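Local coordinates for DNA repair protein RAD7 (Saccharomyces cerevisiae, PDB 5ZB2) that acts in global genome nucleotide excision repair of nontranscribed DNA, here as its leucine-rich repeat part with the N-terminal region that binds Elongin-C, at residues 53-57 against 69-73; 130-136 against 157-163; 340-346 against 366-372; 296-302 against 323-329. All coordinates share one frame; numbering follows the deposited sequence.

Contact 1 of 4, residues 53-57 against 69-73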
loop_
_atom_site.group_PDB
_atom_site.type_symbol
_atom_site.label_atom_id
_atom_site.label_comp_id
_atom_site.label_asym_id
_atom_site.label_seq_id
_atom_site.Cartn_x
_atom_site.Cartn_y
_atom_site.Cartn_z
ATOM N N LEU A 53 -22.955 -2.750 -11.672
ATOM C CA LEU A 53 -22.771 -2.307 -10.296
ATOM C C LEU A 53 -21.780 -1.152 -10.230
ATOM O O LEU A 53 -22.034 -0.138 -9.571
ATOM C CB LEU A 53 -22.305 -3.481 -9.434
ATOM C CG LEU A 53 -21.948 -3.177 -7.976
ATOM C CD1 LEU A 53 -23.116 -2.544 -7.233
ATOM C CD2 LEU A 53 -21.497 -4.450 -7.275
ATOM N N ALA A 54 -20.650 -1.283 -10.928
ATOM C CA ALA A 54 -19.667 -0.205 -10.959
ATOM C C ALA A 54 -20.284 1.085 -11.480
ATOM O O ALA A 54 -20.000 2.172 -10.962
ATOM C CB ALA A 54 -18.471 -0.614 -11.820
ATOM N N LYS A 55 -21.141 0.984 -12.499
ATOM C CA LYS A 55 -21.781 2.171 -13.058
ATOM C C LYS A 55 -22.675 2.846 -12.025
ATOM O O LYS A 55 -22.654 4.074 -11.872
ATOM C CB LYS A 55 -22.590 1.793 -14.301
ATOM C CG LYS A 55 -23.142 2.988 -15.066
ATOM C CD LYS A 55 -24.257 2.591 -16.028
ATOM C CE LYS A 55 -25.551 2.266 -15.290
ATOM N NZ LYS A 55 -26.713 2.102 -16.212
ATOM N N ALA A 56 -23.476 2.058 -11.305
ATOM C CA ALA A 56 -24.348 2.629 -10.285
ATOM C C ALA A 56 -23.534 3.350 -9.217
ATOM O O ALA A 56 -23.846 4.484 -8.836
ATOM C CB ALA A 56 -25.211 1.532 -9.663
ATOM N N LEU A 57 -22.472 2.708 -8.730
ATOM C CA LEU A 57 -21.622 3.340 -7.727
ATOM C C LEU A 57 -20.970 4.603 -8.281
ATOM O O LEU A 57 -20.955 5.647 -7.620
ATOM C CB LEU A 57 -20.565 2.345 -7.241
ATOM C CG LEU A 57 -21.122 1.123 -6.506
ATOM C CD1 LEU A 57 -20.032 0.101 -6.237
ATOM C CD2 LEU A 57 -21.796 1.532 -5.194
ATOM N N GLN A 69 -13.959 -3.346 -2.793
ATOM C CA GLN A 69 -13.821 -4.742 -2.399
ATOM C C GLN A 69 -14.908 -5.622 -2.994
ATOM O O GLN A 69 -14.737 -6.845 -3.037
ATOM C CB GLN A 69 -13.828 -4.848 -0.873
ATOM C CG GLN A 69 -12.624 -4.181 -0.227
ATOM C CD GLN A 69 -12.671 -4.233 1.281
ATOM O OE1 GLN A 69 -11.950 -5.006 1.912
ATOM N NE2 GLN A 69 -13.526 -3.412 1.868
ATOM N N LEU A 70 -16.013 -5.030 -3.456
ATOM C CA LEU A 70 -17.053 -5.789 -4.142
ATOM C C LEU A 70 -16.556 -6.402 -5.447
ATOM O O LEU A 70 -17.154 -7.368 -5.939
ATOM C CB LEU A 70 -18.252 -4.876 -4.425
ATOM C CG LEU A 70 -18.885 -4.220 -3.193
ATOM C CD1 LEU A 70 -19.724 -3.008 -3.578
ATOM C CD2 LEU A 70 -19.727 -5.234 -2.434
ATOM N N PHE A 71 -15.476 -5.869 -6.015
ATOM C CA PHE A 71 -15.009 -6.262 -7.337
ATOM C C PHE A 71 -13.741 -7.107 -7.293
ATOM O O PHE A 71 -13.136 -7.348 -8.343
ATOM C CB PHE A 71 -14.767 -5.014 -8.188
ATOM C CG PHE A 71 -15.956 -4.106 -8.283
ATOM C CD1 PHE A 71 -16.184 -3.138 -7.320
ATOM C CD2 PHE A 71 -16.845 -4.216 -9.337
ATOM C CE1 PHE A 71 -17.279 -2.302 -7.406
ATOM C CE2 PHE A 71 -17.941 -3.381 -9.427
ATOM C CZ PHE A 71 -18.157 -2.425 -8.463
ATOM N N LEU A 72 -13.326 -7.569 -6.117
ATOM C CA LEU A 72 -12.050 -8.254 -5.968
ATOM C C LEU A 72 -12.225 -9.768 -6.004
ATOM O O LEU A 72 -13.244 -10.311 -5.567
ATOM C CB LEU A 72 -11.363 -7.844 -4.662
ATOM C CG LEU A 72 -10.984 -6.367 -4.518
ATOM C CD1 LEU A 72 -10.300 -6.123 -3.179
ATOM C CD2 LEU A 72 -10.091 -5.900 -5.656
ATOM N N LYS A 73 -11.203 -10.446 -6.527
ATOM C CA LYS A 73 -11.173 -11.904 -6.627
ATOM C C LYS A 73 -12.388 -12.438 -7.389
ATOM O O LYS A 73 -13.144 -13.281 -6.903
ATOM C CB LYS A 73 -11.072 -12.538 -5.235
ATOM C CG LYS A 73 -9.725 -12.334 -4.537
ATOM C CD LYS A 73 -8.538 -12.788 -5.391
ATOM C CE LYS A 73 -8.674 -14.227 -5.870
ATOM N NZ LYS A 73 -7.553 -14.620 -6.773
#
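Leu53, Ala54 and Leu57 of helix 50-59 face the short 3-10 turn that holds Leu70 and Phe71, without a backbone bond; the nearest pair of CA atoms, Ala54 and Phe71, lies 8.5 Å apart, a gap filled chiefly by side chains, the Phe71 ring reaching Ala54 CA. Its CG stands anti to the carbonyl carbon (chi1 -55°), which sends the ring at the helix. Leu57 CD1 meets the ring edge near its plane, 3.8 Å from Phe71 CE1. Ala54 suits the closest point, its small CB resting 3.7 Å from Phe71 CE2, while Leu53 CG comes obliquely to Phe71 CZ at 3.9 Å. Leu70 CD1 touches Leu57 CD1, 4.1 Å away. With an alanine in place of the phenylalanine, a gap is likely to open between helix and turn, depriving Leu53, Ala54 and Leu57 of their shared partner. Leu53 and Leu57 also pack on Elongin-C, a separate chain; Leu70 touches Leu38 of helix 8-41, and Phe71 meets Phe81 of strand 78-81 edge-to-face.

Contact 2 of 4, residues 130-136 against 157-163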
loop_
_atom_site.group_PDB
_atom_site.type_symbol
_atom_site.label_atom_id
_atom_site.label_comp_id
_atom_site.label_asym_id
_atom_site.label_seq_id
_atom_site.Cartn_x
_atom_site.Cartn_y
_atom_site.Cartn_z
ATOM N N SER A 130 -5.672 -3.989 -22.985
ATOM C CA SER A 130 -6.400 -2.756 -23.264
ATOM C C SER A 130 -6.477 -1.910 -22.001
ATOM O O SER A 130 -6.936 -2.389 -20.960
ATOM C CB SER A 130 -7.812 -3.062 -23.772
ATOM O OG SER A 130 -8.618 -1.899 -23.771
ATOM N N LEU A 131 -6.042 -0.654 -22.098
ATOM C CA LEU A 131 -6.084 0.268 -20.965
ATOM C C LEU A 131 -6.610 1.616 -21.434
ATOM O O LEU A 131 -6.065 2.204 -22.375
ATOM C CB LEU A 131 -4.698 0.427 -20.327
ATOM C CG LEU A 131 -4.644 1.181 -18.992
ATOM C CD1 LEU A 131 -5.450 0.470 -17.910
ATOM C CD2 LEU A 131 -3.205 1.376 -18.533
ATOM N N ASN A 132 -7.662 2.100 -20.770
ATOM C CA ASN A 132 -8.257 3.406 -21.034
ATOM C C ASN A 132 -8.180 4.232 -19.757
ATOM O O ASN A 132 -8.734 3.837 -18.726
ATOM C CB ASN A 132 -9.707 3.255 -21.502
ATOM C CG ASN A 132 -10.327 4.567 -21.965
ATOM O OD1 ASN A 132 -9.980 5.646 -21.482
ATOM N ND2 ASN A 132 -11.259 4.474 -22.907
ATOM N N LEU A 133 -7.485 5.369 -19.821
ATOM C CA LEU A 133 -7.282 6.234 -18.665
ATOM C C LEU A 133 -7.736 7.648 -18.996
ATOM O O LEU A 133 -7.324 8.214 -20.014
ATOM C CB LEU A 133 -5.810 6.252 -18.238
ATOM C CG LEU A 133 -5.142 4.913 -17.918
ATOM C CD1 LEU A 133 -3.665 5.127 -17.614
ATOM C CD2 LEU A 133 -5.827 4.208 -16.759
ATOM N N ASP A 134 -8.555 8.217 -18.116
ATOM C CA ASP A 134 -9.053 9.576 -18.278
ATOM C C ASP A 134 -8.702 10.392 -17.034
ATOM O O ASP A 134 -9.288 10.197 -15.969
ATOM C CB ASP A 134 -10.565 9.571 -18.494
ATOM C CG ASP A 134 -11.136 10.965 -18.659
ATOM O OD1 ASP A 134 -10.347 11.911 -18.863
ATOM O OD2 ASP A 134 -12.373 11.116 -18.583
ATOM N N GLY A 135 -7.749 11.277 -17.167
ATOM C CA GLY A 135 -7.327 12.097 -16.077
ATOM C C GLY A 135 -6.173 11.634 -15.220
ATOM O O GLY A 135 -6.134 12.014 -14.096
ATOM N N PRO A 136 -5.245 10.836 -15.717
ATOM C CA PRO A 136 -4.104 10.436 -14.881
ATOM C C PRO A 136 -3.068 11.550 -14.856
ATOM O O PRO A 136 -1.995 11.393 -15.439
ATOM C CB PRO A 136 -3.559 9.199 -15.592
ATOM C CG PRO A 136 -3.964 9.372 -17.016
ATOM C CD PRO A 136 -5.274 10.109 -16.999
ATOM N N GLU A 157 -4.694 -1.782 -27.209
ATOM C CA GLU A 157 -5.660 -0.692 -27.137
ATOM C C GLU A 157 -5.222 0.277 -26.052
ATOM O O GLU A 157 -5.043 -0.122 -24.896
ATOM C CB GLU A 157 -7.067 -1.227 -26.851
ATOM C CG GLU A 157 -8.131 -0.160 -26.770
ATOM C CD GLU A 157 -9.534 -0.733 -26.829
ATOM O OE1 GLU A 157 -9.854 -1.613 -26.002
ATOM O OE2 GLU A 157 -10.313 -0.311 -27.710
ATOM N N PHE A 158 -5.044 1.544 -26.418
ATOM C CA PHE A 158 -4.636 2.568 -25.464
ATOM C C PHE A 158 -5.387 3.855 -25.763
ATOM O O PHE A 158 -5.287 4.392 -26.872
ATOM C CB PHE A 158 -3.123 2.803 -25.513
ATOM C CG PHE A 158 -2.621 3.740 -24.448
ATOM C CD1 PHE A 158 -2.599 3.350 -23.117
ATOM C CD2 PHE A 158 -2.174 5.009 -24.776
ATOM C CE1 PHE A 158 -2.143 4.207 -22.132
ATOM C CE2 PHE A 158 -1.714 5.875 -23.791
ATOM C CZ PHE A 158 -1.698 5.468 -22.470
ATOM N N HIS A 159 -6.146 4.329 -24.776
ATOM C CA HIS A 159 -6.806 5.627 -24.821
ATOM C C HIS A 159 -6.415 6.398 -23.570
ATOM O O HIS A 159 -6.564 5.888 -22.455
ATOM C CB HIS A 159 -8.333 5.484 -24.891
ATOM C CG HIS A 159 -8.821 4.779 -26.117
ATOM N ND1 HIS A 159 -9.693 5.362 -27.012
ATOM C CD2 HIS A 159 -8.559 3.541 -26.600
ATOM C CE1 HIS A 159 -9.947 4.514 -27.993
ATOM N NE2 HIS A 159 -9.271 3.402 -27.768
ATOM N N ILE A 160 -5.898 7.615 -23.754
ATOM C CA ILE A 160 -5.562 8.498 -22.644
ATOM C C ILE A 160 -6.176 9.868 -22.902
ATOM O O ILE A 160 -6.218 10.338 -24.045
ATOM C CB ILE A 160 -4.038 8.606 -22.433
ATOM C CG1 ILE A 160 -3.743 9.585 -21.289
ATOM C CG2 ILE A 160 -3.343 9.028 -23.724
ATOM C CD1 ILE A 160 -2.328 9.534 -20.797
ATOM N N SER A 161 -6.640 10.517 -21.833
ATOM C CA SER A 161 -7.333 11.789 -21.957
ATOM C C SER A 161 -7.028 12.673 -20.754
ATOM O O SER A 161 -6.702 12.191 -19.666
ATOM C CB SER A 161 -8.848 11.589 -22.080
ATOM O OG SER A 161 -9.162 10.686 -23.124
ATOM N N ASN A 162 -7.140 13.985 -20.975
ATOM C CA ASN A 162 -7.161 14.989 -19.910
ATOM C C ASN A 162 -5.895 14.951 -19.046
ATOM O O ASN A 162 -5.942 14.733 -17.833
ATOM C CB ASN A 162 -8.415 14.823 -19.046
ATOM C CG ASN A 162 -9.650 15.379 -19.714
ATOM O OD1 ASN A 162 -9.644 16.506 -20.202
ATOM N ND2 ASN A 162 -10.713 14.587 -19.755
ATOM N N THR A 163 -4.756 15.205 -19.689
ATOM C CA THR A 163 -3.502 15.404 -18.962
ATOM C C THR A 163 -2.509 16.091 -19.882
ATOM O O THR A 163 -2.253 15.601 -20.985
ATOM C CB THR A 163 -2.932 14.080 -18.454
ATOM O OG1 THR A 163 -1.636 14.311 -17.890
ATOM C CG2 THR A 163 -2.818 13.053 -19.583
HETATM O O HOH W 1 -9.002 8.216 -22.502
HETATM O O HOH W 2 -0.156 12.152 -17.130
#
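Ser130 and Glu157 stand side by side on the polar face of two parallel strands, Ser130 OG donating to the anti side of Glu157 OE1 at 2.6 Å. Further along, the Asn132 amide lies over the CB of His159, 3.7 Å from Asn132 CG, its plane turned only 20° from the imidazole; Gln108 binds Asn132 OD1 and Ser184 binds His159 NE2. These neighbours belong to successive strands of a leucine-rich repeat solenoid, helix 141-150 connecting 130-134 to 157-161. The opposite face is apolar: Trp144 of that helix packs on Leu133 and Ile160, Phe147 on Leu131, and Phe148 meets the Phe158 ring edge-to-face. Backbone bonds such as Leu133 N to His159 O, 2.8 Å, hold the register. Where the strands end, CG of Asp134, opposite its backbone N (chi1 180°), holds the carboxylate beside the Asn162 amide, nearly coplanar, and Asn162 ND2 donates to the syn lone pair of Asp134 OD1 at 2.8 Å. A water joins Asn132 OD1, Leu133 O and Ser161 OG.

Contact 3 of 4, residues 340-346 against 366-372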
loop_
_atom_site.group_PDB
_atom_site.type_symbol
_atom_site.label_atom_id
_atom_site.label_comp_id
_atom_site.label_asym_id
_atom_site.label_seq_id
_atom_site.Cartn_x
_atom_site.Cartn_y
_atom_site.Cartn_z
ATOM N N PHE A 340 -35.975 15.158 -41.490
ATOM C CA PHE A 340 -36.599 14.268 -40.522
ATOM C C PHE A 340 -37.692 13.406 -41.140
ATOM O O PHE A 340 -38.081 12.398 -40.539
ATOM C CB PHE A 340 -37.163 15.082 -39.359
ATOM C CG PHE A 340 -36.129 15.901 -38.646
ATOM C CD1 PHE A 340 -35.273 15.312 -37.731
ATOM C CD2 PHE A 340 -36.002 17.256 -38.896
ATOM C CE1 PHE A 340 -34.315 16.062 -37.075
ATOM C CE2 PHE A 340 -35.045 18.011 -38.240
ATOM C CZ PHE A 340 -34.202 17.413 -37.330
ATOM N N VAL A 341 -38.189 13.772 -42.323
ATOM C CA VAL A 341 -39.129 12.908 -43.030
ATOM C C VAL A 341 -38.513 11.534 -43.248
ATOM O O VAL A 341 -39.176 10.504 -43.072
ATOM C CB VAL A 341 -39.553 13.556 -44.364
ATOM C CG1 VAL A 341 -40.485 12.640 -45.134
ATOM C CG2 VAL A 341 -40.230 14.895 -44.116
ATOM N N ALA A 342 -37.233 11.496 -43.617
ATOM C CA ALA A 342 -36.541 10.240 -43.875
ATOM C C ALA A 342 -36.048 9.555 -42.610
ATOM O O ALA A 342 -35.625 8.396 -42.681
ATOM C CB ALA A 342 -35.352 10.483 -44.806
ATOM N N LEU A 343 -36.089 10.230 -41.461
ATOM C CA LEU A 343 -35.554 9.675 -40.218
ATOM C C LEU A 343 -36.584 8.720 -39.617
ATOM O O LEU A 343 -37.313 9.042 -38.676
ATOM C CB LEU A 343 -35.186 10.794 -39.250
ATOM C CG LEU A 343 -34.481 10.389 -37.954
ATOM C CD1 LEU A 343 -33.225 9.578 -38.235
ATOM C CD2 LEU A 343 -34.138 11.627 -37.137
ATOM N N ALA A 344 -36.632 7.512 -40.179
ATOM C CA ALA A 344 -37.526 6.451 -39.714
ATOM C C ALA A 344 -36.671 5.209 -39.477
ATOM O O ALA A 344 -36.392 4.452 -40.410
ATOM C CB ALA A 344 -38.638 6.182 -40.723
ATOM N N CYS A 345 -36.264 5.001 -38.228
ATOM C CA CYS A 345 -35.299 3.976 -37.880
ATOM C C CYS A 345 -35.906 2.998 -36.882
ATOM O O CYS A 345 -36.420 3.427 -35.839
ATOM C CB CYS A 345 -34.042 4.615 -37.283
ATOM S SG CYS A 345 -33.374 5.977 -38.268
ATOM N N PRO A 346 -35.853 1.687 -37.142
ATOM C CA PRO A 346 -36.475 0.739 -36.204
ATOM C C PRO A 346 -35.766 0.646 -34.864
ATOM O O PRO A 346 -36.417 0.341 -33.856
ATOM C CB PRO A 346 -36.416 -0.594 -36.964
ATOM C CG PRO A 346 -35.276 -0.444 -37.903
ATOM C CD PRO A 346 -35.257 1.002 -38.302
ATOM N N MET A 366 -44.067 13.658 -35.708
ATOM C CA MET A 366 -43.726 12.723 -36.775
ATOM C C MET A 366 -42.657 11.736 -36.324
ATOM O O MET A 366 -42.755 10.534 -36.602
ATOM C CB MET A 366 -43.261 13.498 -38.007
ATOM C CG MET A 366 -42.754 12.631 -39.147
ATOM S SD MET A 366 -42.327 13.601 -40.604
ATOM C CE MET A 366 -41.080 14.707 -39.945
ATOM N N LEU A 367 -41.625 12.222 -35.627
ATOM C CA LEU A 367 -40.549 11.340 -35.186
ATOM C C LEU A 367 -41.062 10.285 -34.216
ATOM O O LEU A 367 -40.663 9.116 -34.291
ATOM C CB LEU A 367 -39.428 12.157 -34.545
ATOM C CG LEU A 367 -38.636 13.076 -35.478
ATOM C CD1 LEU A 367 -37.644 13.910 -34.686
ATOM C CD2 LEU A 367 -37.916 12.275 -36.557
ATOM N N GLY A 368 -41.947 10.676 -33.297
ATOM C CA GLY A 368 -42.479 9.720 -32.343
ATOM C C GLY A 368 -43.220 8.573 -33.000
ATOM O O GLY A 368 -43.252 7.463 -32.466
ATOM N N GLU A 369 -43.820 8.819 -34.164
ATOM C CA GLU A 369 -44.578 7.789 -34.864
ATOM C C GLU A 369 -43.719 6.968 -35.817
ATOM O O GLU A 369 -44.054 5.811 -36.097
ATOM C CB GLU A 369 -45.734 8.424 -35.645
ATOM C CG GLU A 369 -46.663 9.305 -34.813
ATOM C CD GLU A 369 -47.192 8.607 -33.573
ATOM O OE1 GLU A 369 -46.457 8.540 -32.565
ATOM O OE2 GLU A 369 -48.344 8.122 -33.607
ATOM N N GLN A 370 -42.619 7.532 -36.321
ATOM C CA GLN A 370 -41.775 6.846 -37.291
ATOM C C GLN A 370 -40.632 6.066 -36.655
ATOM O O GLN A 370 -39.907 5.368 -37.377
ATOM C CB GLN A 370 -41.189 7.853 -38.289
ATOM C CG GLN A 370 -42.203 8.463 -39.240
ATOM C CD GLN A 370 -41.557 9.368 -40.270
ATOM O OE1 GLN A 370 -40.379 9.710 -40.163
ATOM N NE2 GLN A 370 -42.326 9.757 -41.280
ATOM N N ASN A 371 -40.446 6.164 -35.339
ATOM C CA ASN A 371 -39.323 5.534 -34.646
ATOM C C ASN A 371 -39.855 4.804 -33.418
ATOM O O ASN A 371 -39.947 5.383 -32.327
ATOM C CB ASN A 371 -38.264 6.569 -34.271
ATOM C CG ASN A 371 -37.632 7.218 -35.492
ATOM O OD1 ASN A 371 -36.613 6.747 -35.999
ATOM N ND2 ASN A 371 -38.243 8.294 -35.981
ATOM N N PRO A 372 -40.198 3.519 -33.555
ATOM C CA PRO A 372 -40.888 2.828 -32.453
ATOM C C PRO A 372 -40.068 2.719 -31.179
ATOM O O PRO A 372 -40.648 2.673 -30.087
ATOM C CB PRO A 372 -41.192 1.446 -33.047
ATOM C CG PRO A 372 -40.152 1.250 -34.092
ATOM C CD PRO A 372 -39.907 2.609 -34.677
#
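Leu367 CD2 lies at the apolar centre, 3.9 Å from Leu343 CD2 and 4.0 Å from Phe340 CB; a branched leucine suits the spot, CD2 filling the space between them while CD1 approaches the Phe340 ring obliquely. Beside it Met366, bent at its last torsion (chi3 59°), lays its CE 4.0 Å from Phe340 CB, a flexible thioether able to turn its methyl onto the Phe340 backbone. Outward, Ala344 CB rests on Gln370 CB at 3.9 Å. The polar edge belongs to buried Asn371, whose amide serves three backbone groups. Asn371 ND2 gives one hydrogen to Leu343 O at 2.9 Å and the other to Leu367 O in the helix before it, both near the amide plane, while Asn371 OD1 takes Cys345 N at 2.9 Å, from above the carbonyl plane. A leucine here would probably cost Leu343 O, Cys345 N and Leu367 O their bonds to this amide. The amide joins the end of helix 361-370 to the turn after helix 337-341, consistent with the stacked coils of a leucine-rich repeat solenoid.

Contact 4 of 4, residues 296-302 against 323-329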
loop_
_atom_site.group_PDB
_atom_site.type_symbol
_atom_site.label_atom_id
_atom_site.label_comp_id
_atom_site.label_asym_id
_atom_site.label_seq_id
_atom_site.Cartn_x
_atom_site.Cartn_y
_atom_site.Cartn_z
ATOM N N LEU A 296 -23.657 0.897 -38.838
ATOM C CA LEU A 296 -23.456 2.112 -38.058
ATOM C C LEU A 296 -24.419 2.137 -36.876
ATOM O O LEU A 296 -25.640 2.181 -37.055
ATOM C CB LEU A 296 -23.643 3.341 -38.941
ATOM C CG LEU A 296 -23.210 4.680 -38.338
ATOM C CD1 LEU A 296 -21.719 4.698 -38.043
ATOM C CD2 LEU A 296 -23.583 5.826 -39.268
ATOM N N ILE A 297 -23.863 2.106 -35.669
ATOM C CA ILE A 297 -24.645 2.082 -34.442
ATOM C C ILE A 297 -24.769 3.471 -33.833
ATOM O O ILE A 297 -25.814 3.820 -33.282
ATOM C CB ILE A 297 -24.008 1.089 -33.442
ATOM C CG1 ILE A 297 -24.036 -0.336 -34.003
ATOM C CG2 ILE A 297 -24.694 1.147 -32.081
ATOM C CD1 ILE A 297 -25.426 -0.885 -34.274
ATOM N N GLU A 298 -23.711 4.271 -33.932
ATOM C CA GLU A 298 -23.661 5.584 -33.315
ATOM C C GLU A 298 -23.070 6.571 -34.306
ATOM O O GLU A 298 -22.067 6.274 -34.964
ATOM C CB GLU A 298 -22.821 5.547 -32.034
ATOM C CG GLU A 298 -22.844 6.826 -31.220
ATOM C CD GLU A 298 -21.954 6.734 -29.994
ATOM O OE1 GLU A 298 -21.087 7.616 -29.817
ATOM O OE2 GLU A 298 -22.112 5.768 -29.218
ATOM N N CYS A 299 -23.695 7.742 -34.412
ATOM C CA CYS A 299 -23.225 8.776 -35.324
ATOM C C CYS A 299 -23.512 10.144 -34.725
ATOM O O CYS A 299 -24.625 10.388 -34.249
ATOM C CB CYS A 299 -23.896 8.647 -36.692
ATOM S SG CYS A 299 -23.310 9.850 -37.898
ATOM N N SER A 300 -22.517 11.032 -34.759
ATOM C CA SER A 300 -22.669 12.387 -34.243
ATOM C C SER A 300 -22.077 13.396 -35.215
ATOM O O SER A 300 -20.946 13.227 -35.682
ATOM C CB SER A 300 -22.000 12.548 -32.878
ATOM O OG SER A 300 -22.063 13.902 -32.451
ATOM N N PHE A 301 -22.845 14.445 -35.504
ATOM C CA PHE A 301 -22.383 15.592 -36.274
ATOM C C PHE A 301 -22.510 16.881 -35.465
ATOM O O PHE A 301 -22.680 17.963 -36.030
ATOM C CB PHE A 301 -23.158 15.716 -37.587
ATOM C CG PHE A 301 -23.041 14.515 -38.483
ATOM C CD1 PHE A 301 -21.811 14.117 -38.973
ATOM C CD2 PHE A 301 -24.167 13.796 -38.850
ATOM C CE1 PHE A 301 -21.702 13.012 -39.804
ATOM C CE2 PHE A 301 -24.066 12.693 -39.684
ATOM C CZ PHE A 301 -22.834 12.302 -40.158
ATOM N N ARG A 302 -22.418 16.775 -34.139
ATOM C CA ARG A 302 -22.578 17.929 -33.262
ATOM C C ARG A 302 -21.732 19.101 -33.738
ATOM O O ARG A 302 -20.510 18.987 -33.873
ATOM C CB ARG A 302 -22.196 17.554 -31.826
ATOM C CG ARG A 302 -22.379 18.690 -30.819
ATOM C CD ARG A 302 -21.947 18.289 -29.413
ATOM N NE ARG A 302 -20.513 18.033 -29.354
ATOM C CZ ARG A 302 -19.583 18.979 -29.285
ATOM N NH1 ARG A 302 -19.928 20.262 -29.260
ATOM N NH2 ARG A 302 -18.301 18.642 -29.243
ATOM N N SER A 323 -29.712 0.491 -38.676
ATOM C CA SER A 323 -28.758 0.106 -37.648
ATOM C C SER A 323 -28.551 1.154 -36.562
ATOM O O SER A 323 -28.160 0.790 -35.451
ATOM C CB SER A 323 -27.400 -0.217 -38.290
ATOM O OG SER A 323 -26.963 0.848 -39.115
ATOM N N LEU A 324 -28.809 2.429 -36.842
ATOM C CA LEU A 324 -28.517 3.479 -35.875
ATOM C C LEU A 324 -29.310 3.287 -34.586
ATOM O O LEU A 324 -30.508 2.993 -34.609
ATOM C CB LEU A 324 -28.832 4.850 -36.475
ATOM C CG LEU A 324 -27.819 5.408 -37.476
ATOM C CD1 LEU A 324 -28.404 6.596 -38.226
ATOM C CD2 LEU A 324 -26.538 5.810 -36.762
ATOM N N ARG A 325 -28.624 3.466 -33.452
ATOM C CA ARG A 325 -29.252 3.464 -32.137
ATOM C C ARG A 325 -29.215 4.821 -31.451
ATOM O O ARG A 325 -30.094 5.110 -30.636
ATOM C CB ARG A 325 -28.579 2.431 -31.222
ATOM C CG ARG A 325 -28.361 1.064 -31.867
ATOM C CD ARG A 325 -29.648 0.479 -32.423
ATOM N NE ARG A 325 -29.407 -0.712 -33.238
ATOM C CZ ARG A 325 -29.524 -1.967 -32.811
ATOM N NH1 ARG A 325 -29.885 -2.233 -31.562
ATOM N NH2 ARG A 325 -29.280 -2.966 -33.646
ATOM N N SER A 326 -28.219 5.655 -31.755
ATOM C CA SER A 326 -28.177 7.028 -31.273
ATOM C C SER A 326 -27.637 7.921 -32.379
ATOM O O SER A 326 -26.710 7.539 -33.100
ATOM C CB SER A 326 -27.317 7.167 -30.008
ATOM O OG SER A 326 -25.968 6.833 -30.257
ATOM N N LEU A 327 -28.225 9.108 -32.507
ATOM C CA LEU A 327 -27.873 10.055 -33.556
ATOM C C LEU A 327 -27.867 11.454 -32.964
ATOM O O LEU A 327 -28.817 11.840 -32.278
ATOM C CB LEU A 327 -28.862 9.974 -34.724
ATOM C CG LEU A 327 -28.598 10.885 -35.925
ATOM C CD1 LEU A 327 -27.349 10.449 -36.675
ATOM C CD2 LEU A 327 -29.802 10.895 -36.849
ATOM N N ASN A 328 -26.806 12.210 -33.234
ATOM C CA ASN A 328 -26.617 13.541 -32.664
ATOM C C ASN A 328 -26.533 14.557 -33.796
ATOM O O ASN A 328 -25.539 14.593 -34.529
ATOM C CB ASN A 328 -25.360 13.583 -31.796
ATOM C CG ASN A 328 -25.171 14.915 -31.095
ATOM O OD1 ASN A 328 -25.700 15.945 -31.522
ATOM N ND2 ASN A 328 -24.401 14.903 -30.014
ATOM N N LEU A 329 -27.570 15.387 -33.926
ATOM C CA LEU A 329 -27.627 16.451 -34.921
ATOM C C LEU A 329 -27.526 17.833 -34.285
ATOM O O LEU A 329 -27.922 18.831 -34.899
ATOM C CB LEU A 329 -28.919 16.340 -35.732
ATOM C CG LEU A 329 -29.191 14.978 -36.380
ATOM C CD1 LEU A 329 -30.589 14.955 -36.966
ATOM C CD2 LEU A 329 -28.154 14.648 -37.457
#
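Cys299 and Leu327 sit in the tight part of this contact, on the face of the parallel strands 298-300 and 326-328 that looks into the protein. Cys299 CB lies 3.9 Å from Leu327 CD1 and equally far from Leu324 CD2, a slim residue suited to a place between two leucines. Leu296 and Leu324 run side by side, pointing the same way, and beside them Ser323 OG donates to Leu296 O at 2.8 Å. More loosely, Leu329 CD2 reaches the edge of the Phe301 ring. Backbone bonds back this packing, the straightest at its end: Phe301 N meets Asn328 O at 2.9 Å, nearly linear at 175°.

The other face is more polar and partly open to solvent, at Glu298 and Arg325. Exposed Glu298 extends past Ser326, Glu298 CG 3.3 Å from Ser326 OG. Ser300 OG, buried, lies 3.4 Å from Asn328 CB and is bound by Glu274, which also forms a salt bridge with Arg302. At the rim, Ile297 CG2 lies 3.7 Å from Arg325 CG; a bend at chi2 (-55°) folds the arginine back, bringing its NE to Ser323 O.

Helix 309-320 covers the apolar face through Ile312 and Leu315, while strands 270-272 and 350-352 flank the pair within the leucine-rich repeat solenoid.

Overall arrangement
Contacts 2 and 4 are equivalent pairings of parallel strands along the leucine-rich repeat solenoid, their centres 24 Å apart, each with an apolar face under a helix and a polar face of serines, asparagines and charged groups. Contact 3 lies on the helical side, toward the C-terminal end, and touches contact 4 directly: Phe340 and Leu343 pack on Leu329 and Leu327, so one apolar core serves both. There a buried asparagine, instead of strand pairing, bonds successive turns. These three are partly buried, with exposed residues at their edges. Contact 1, about 38 Å from contact 3 between centres, is wholly buried and apolar, has no hydrogen bond across it, and belongs to the N-terminal part, where Elongin-C and a second copy of the protein come close.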